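Local structure of abietadiene synthase, chloroplastic (Abies grandis, 3S9V) at residues I320-L332 with T364-F377. The protein is a chloroplast enzyme of the terpene synthase family, built largely of helices and carrying a family metal-binding domain besides its N-terminal one. Sequence-based numbering, arbitrary orientation.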
# COMPACT_ATOMS: atom_id res chain seq x y z
N ILE A 320 14.81 -3.62 -4.18
CA ILE A 320 13.91 -2.48 -4.20
C ILE A 320 12.52 -2.77 -3.64
O ILE A 320 11.88 -1.89 -3.08
CB ILE A 320 13.78 -1.91 -5.62
CG1 ILE A 320 13.37 -0.43 -5.56
CG2 ILE A 320 12.75 -2.71 -6.42
CD1 ILE A 320 13.41 0.26 -6.90
N ASP A 321 12.05 -4.01 -3.77
CA ASP A 321 10.72 -4.36 -3.28
C ASP A 321 10.65 -4.28 -1.75
O ASP A 321 9.80 -3.59 -1.21
CB ASP A 321 10.31 -5.76 -3.76
CG ASP A 321 8.79 -5.93 -3.87
OD1 ASP A 321 8.03 -4.96 -3.58
OD2 ASP A 321 8.35 -7.04 -4.25
N ASP A 322 11.53 -5.00 -1.06
CA ASP A 322 11.55 -4.98 0.40
C ASP A 322 11.92 -3.59 0.93
O ASP A 322 11.42 -3.16 1.96
CB ASP A 322 12.57 -5.98 0.96
CG ASP A 322 12.13 -7.42 0.82
OD1 ASP A 322 12.53 -8.07 -0.17
OD2 ASP A 322 11.37 -7.90 1.69
N THR A 323 12.82 -2.91 0.22
CA THR A 323 13.26 -1.58 0.62
C THR A 323 12.15 -0.55 0.46
O THR A 323 11.95 0.29 1.32
CB THR A 323 14.49 -1.13 -0.18
OG1 THR A 323 15.57 -2.03 0.06
CG2 THR A 323 14.90 0.27 0.25
N ALA A 324 11.43 -0.62 -0.65
CA ALA A 324 10.34 0.31 -0.89
C ALA A 324 9.20 0.05 0.10
O ALA A 324 8.60 0.99 0.61
CB ALA A 324 9.83 0.16 -2.32
N MET A 325 8.90 -1.22 0.38
CA MET A 325 7.84 -1.55 1.33
C MET A 325 8.23 -0.98 2.69
O MET A 325 7.47 -0.22 3.31
CB MET A 325 7.67 -3.06 1.46
CG MET A 325 6.63 -3.69 0.56
SD MET A 325 4.92 -3.37 1.05
CE MET A 325 4.47 -2.35 -0.26
N GLY A 326 9.42 -1.35 3.15
CA GLY A 326 9.90 -0.89 4.43
C GLY A 326 9.96 0.62 4.54
O GLY A 326 9.60 1.18 5.57
N LEU A 327 10.43 1.29 3.48
CA LEU A 327 10.53 2.75 3.52
C LEU A 327 9.16 3.40 3.74
O LEU A 327 9.03 4.28 4.60
CB LEU A 327 11.17 3.29 2.23
CG LEU A 327 11.17 4.81 2.06
CD1 LEU A 327 11.78 5.48 3.29
CD2 LEU A 327 11.93 5.19 0.80
N ARG A 328 8.14 2.97 3.00
CA ARG A 328 6.81 3.56 3.17
C ARG A 328 6.17 3.27 4.52
O ARG A 328 5.72 4.19 5.22
CB ARG A 328 5.85 3.11 2.06
CG ARG A 328 4.45 3.75 2.16
CD ARG A 328 3.56 3.30 1.00
NE ARG A 328 3.62 1.86 0.88
CZ ARG A 328 2.83 1.01 1.53
NH1 ARG A 328 2.99 -0.29 1.36
NH2 ARG A 328 1.85 1.47 2.30
N ILE A 329 6.12 1.99 4.89
CA ILE A 329 5.50 1.60 6.15
C ILE A 329 6.23 2.11 7.39
O ILE A 329 5.59 2.53 8.35
CB ILE A 329 5.34 0.08 6.23
CG1 ILE A 329 4.39 -0.39 5.13
CG2 ILE A 329 4.82 -0.32 7.61
CD1 ILE A 329 4.18 -1.90 5.06
N LEU A 330 7.56 2.06 7.39
CA LEU A 330 8.33 2.55 8.53
C LEU A 330 8.18 4.07 8.63
O LEU A 330 8.12 4.64 9.72
CB LEU A 330 9.82 2.19 8.39
CG LEU A 330 10.15 0.70 8.58
CD1 LEU A 330 11.62 0.45 8.31
CD2 LEU A 330 9.80 0.27 10.00
N ARG A 331 8.12 4.73 7.47
CA ARG A 331 7.95 6.16 7.45
C ARG A 331 6.59 6.54 8.01
O ARG A 331 6.48 7.42 8.88
CB ARG A 331 8.09 6.72 6.04
CG ARG A 331 7.50 8.12 5.88
CD ARG A 331 7.99 8.79 4.63
NE ARG A 331 9.39 9.19 4.77
CZ ARG A 331 10.08 9.83 3.84
NH1 ARG A 331 11.34 10.16 4.07
NH2 ARG A 331 9.51 10.14 2.68
N LEU A 332 5.54 5.89 7.51
CA LEU A 332 4.20 6.22 7.99
C LEU A 332 4.04 5.94 9.48
O LEU A 332 3.25 6.60 10.15
CB LEU A 332 3.13 5.46 7.19
CG LEU A 332 2.95 5.94 5.75
CD1 LEU A 332 1.98 5.04 5.01
CD2 LEU A 332 2.45 7.38 5.74
N THR A 364 4.89 -6.25 -9.99
CA THR A 364 4.73 -6.28 -8.55
C THR A 364 5.68 -5.32 -7.83
O THR A 364 5.23 -4.48 -7.05
CB THR A 364 4.92 -7.71 -8.01
OG1 THR A 364 3.90 -8.55 -8.55
CG2 THR A 364 4.81 -7.73 -6.50
N ASP A 365 6.98 -5.40 -8.10
CA ASP A 365 7.91 -4.50 -7.43
C ASP A 365 7.79 -3.03 -7.85
O ASP A 365 7.89 -2.14 -7.00
CB ASP A 365 9.36 -4.98 -7.58
CG ASP A 365 9.71 -5.35 -9.01
OD1 ASP A 365 9.10 -6.32 -9.54
OD2 ASP A 365 10.59 -4.68 -9.59
N MET A 366 7.57 -2.75 -9.14
CA MET A 366 7.43 -1.36 -9.55
C MET A 366 6.20 -0.79 -8.86
O MET A 366 6.15 0.39 -8.54
CB MET A 366 7.30 -1.20 -11.08
CG MET A 366 8.60 -1.40 -11.87
SD MET A 366 10.00 -0.33 -11.42
CE MET A 366 10.75 -1.30 -10.13
N LEU A 367 5.20 -1.65 -8.63
CA LEU A 367 3.99 -1.20 -7.96
C LEU A 367 4.26 -0.77 -6.52
O LEU A 367 3.81 0.30 -6.10
CB LEU A 367 2.91 -2.29 -7.97
CG LEU A 367 1.70 -1.93 -7.10
CD1 LEU A 367 1.12 -0.60 -7.56
CD2 LEU A 367 0.64 -3.03 -7.19
N ASN A 368 4.98 -1.58 -5.76
CA ASN A 368 5.27 -1.20 -4.38
C ASN A 368 6.17 0.03 -4.33
O ASN A 368 6.08 0.84 -3.40
CB ASN A 368 5.89 -2.37 -3.62
CG ASN A 368 4.90 -3.50 -3.37
OD1 ASN A 368 3.75 -3.24 -2.99
ND2 ASN A 368 5.32 -4.74 -3.59
N VAL A 369 7.01 0.18 -5.34
CA VAL A 369 7.89 1.34 -5.43
C VAL A 369 7.02 2.56 -5.72
O VAL A 369 7.27 3.64 -5.18
CB VAL A 369 8.95 1.17 -6.56
CG1 VAL A 369 9.67 2.49 -6.80
CG2 VAL A 369 9.96 0.10 -6.18
N ASN A 370 6.00 2.40 -6.55
CA ASN A 370 5.11 3.51 -6.90
C ASN A 370 4.32 4.00 -5.68
O ASN A 370 4.19 5.20 -5.46
CB ASN A 370 4.15 3.11 -8.03
CG ASN A 370 3.14 4.21 -8.36
OD1 ASN A 370 2.10 4.33 -7.71
ND2 ASN A 370 3.46 5.02 -9.35
N ARG A 371 3.79 3.07 -4.90
CA ARG A 371 3.04 3.42 -3.70
C ARG A 371 3.96 4.22 -2.77
O ARG A 371 3.56 5.23 -2.20
CB ARG A 371 2.55 2.16 -2.99
CG ARG A 371 1.50 1.37 -3.77
CD ARG A 371 1.28 -0.00 -3.16
NE ARG A 371 0.64 0.09 -1.85
CZ ARG A 371 0.74 -0.82 -0.90
NH1 ARG A 371 1.47 -1.92 -1.08
NH2 ARG A 371 0.12 -0.63 0.26
N CYS A 372 5.20 3.76 -2.64
CA CYS A 372 6.18 4.41 -1.80
C CYS A 372 6.54 5.83 -2.27
O CYS A 372 6.63 6.76 -1.47
CB CYS A 372 7.45 3.54 -1.72
SG CYS A 372 8.87 4.31 -0.89
N SER A 373 6.73 6.01 -3.57
CA SER A 373 7.12 7.31 -4.12
C SER A 373 6.16 8.47 -3.85
O SER A 373 6.55 9.63 -3.94
CB SER A 373 7.35 7.21 -5.63
OG SER A 373 6.13 7.04 -6.32
N HIS A 374 4.91 8.15 -3.55
CA HIS A 374 3.93 9.21 -3.29
C HIS A 374 4.01 9.78 -1.88
O HIS A 374 3.58 10.90 -1.64
CB HIS A 374 2.51 8.69 -3.54
CG HIS A 374 2.16 8.57 -5.00
ND1 HIS A 374 1.78 9.65 -5.76
CD2 HIS A 374 2.20 7.51 -5.84
CE1 HIS A 374 1.60 9.26 -7.01
NE2 HIS A 374 1.85 7.97 -7.08
N VAL A 375 4.57 9.01 -0.94
CA VAL A 375 4.67 9.49 0.44
C VAL A 375 6.02 10.16 0.62
O VAL A 375 6.87 9.72 1.39
CB VAL A 375 4.51 8.32 1.44
CG1 VAL A 375 4.34 8.85 2.84
CG2 VAL A 375 3.31 7.47 1.05
N SER A 376 6.20 11.26 -0.11
CA SER A 376 7.44 12.00 -0.10
C SER A 376 7.36 13.33 0.62
O SER A 376 6.28 13.90 0.83
CB SER A 376 7.87 12.27 -1.54
OG SER A 376 6.86 13.02 -2.20
N PHE A 377 8.54 13.83 0.98
CA PHE A 377 8.70 15.10 1.66
C PHE A 377 9.33 16.07 0.68
O PHE A 377 9.92 15.66 -0.32
CB PHE A 377 9.62 14.94 2.88
CG PHE A 377 9.09 13.99 3.91
CD1 PHE A 377 7.74 13.67 3.95
CD2 PHE A 377 9.95 13.45 4.86
CE1 PHE A 377 7.25 12.80 4.93
CE2 PHE A 377 9.46 12.59 5.84
CZ PHE A 377 8.11 12.26 5.87
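Two nearly parallel helices of the terpene synthase N-terminal family region, those of 320-332 and 364-377, pack at an axis separation of 8.4 Å and a crossing angle of 25°, and along their seam a polar flank (Asp321, Asn368, Arg371, Arg328) runs beside an apolar one (Ile320, Ala324, Val369, Leu327, Cys372). On the polar flank, Asp321 OD1 offers its syn lone pair to Asn368 ND2 at 2.7 Å; the N-H...O angle of 151° marks a directed bond, although OD1 is slightly tilted from the amide plane. Asn368 OD1 in turn accepts a longer bond from Arg371 NH1 (3.3 Å), so the amide is held at both ends. On the apolar flank, Ala324 CB sits 3.9 Å from Val369 CG2, a methyl that also meets Ile320 CG1, and the Cys372 sulfur rests against Leu327 CD2. On the flank of Asn368, Arg371 NH2 lies over one face of the Arg328 guanidinium, 3.1 Å from Arg328 NH1, with the two planes inclined by 39°. Asp278 OD1 forms salt bridges with Arg328 NH1 and Arg371 NH2 and probably compensates the like charges.

Past the second helix, Val375 centres an inverse gamma turn. Its carbonyl O receives Arg331 NH2 at 3.0 Å, in both the carbonyl and guanidinium planes. Bent at chi3, the Arg331 chain also lays its guanidinium flat over one face of Phe377: CZ is 3.8 Å from the ring centroid, a cation-pi stack. With edge and face both engaged, and Glu380 salt-bridged to NH2, the group's rotation is well defined.

Around this pair, helix 269-282 supplies Asp278 and packs Trp275 on Met325, helix 381-397 covers Met366 and Val369, and helix 413-422 meets Leu367.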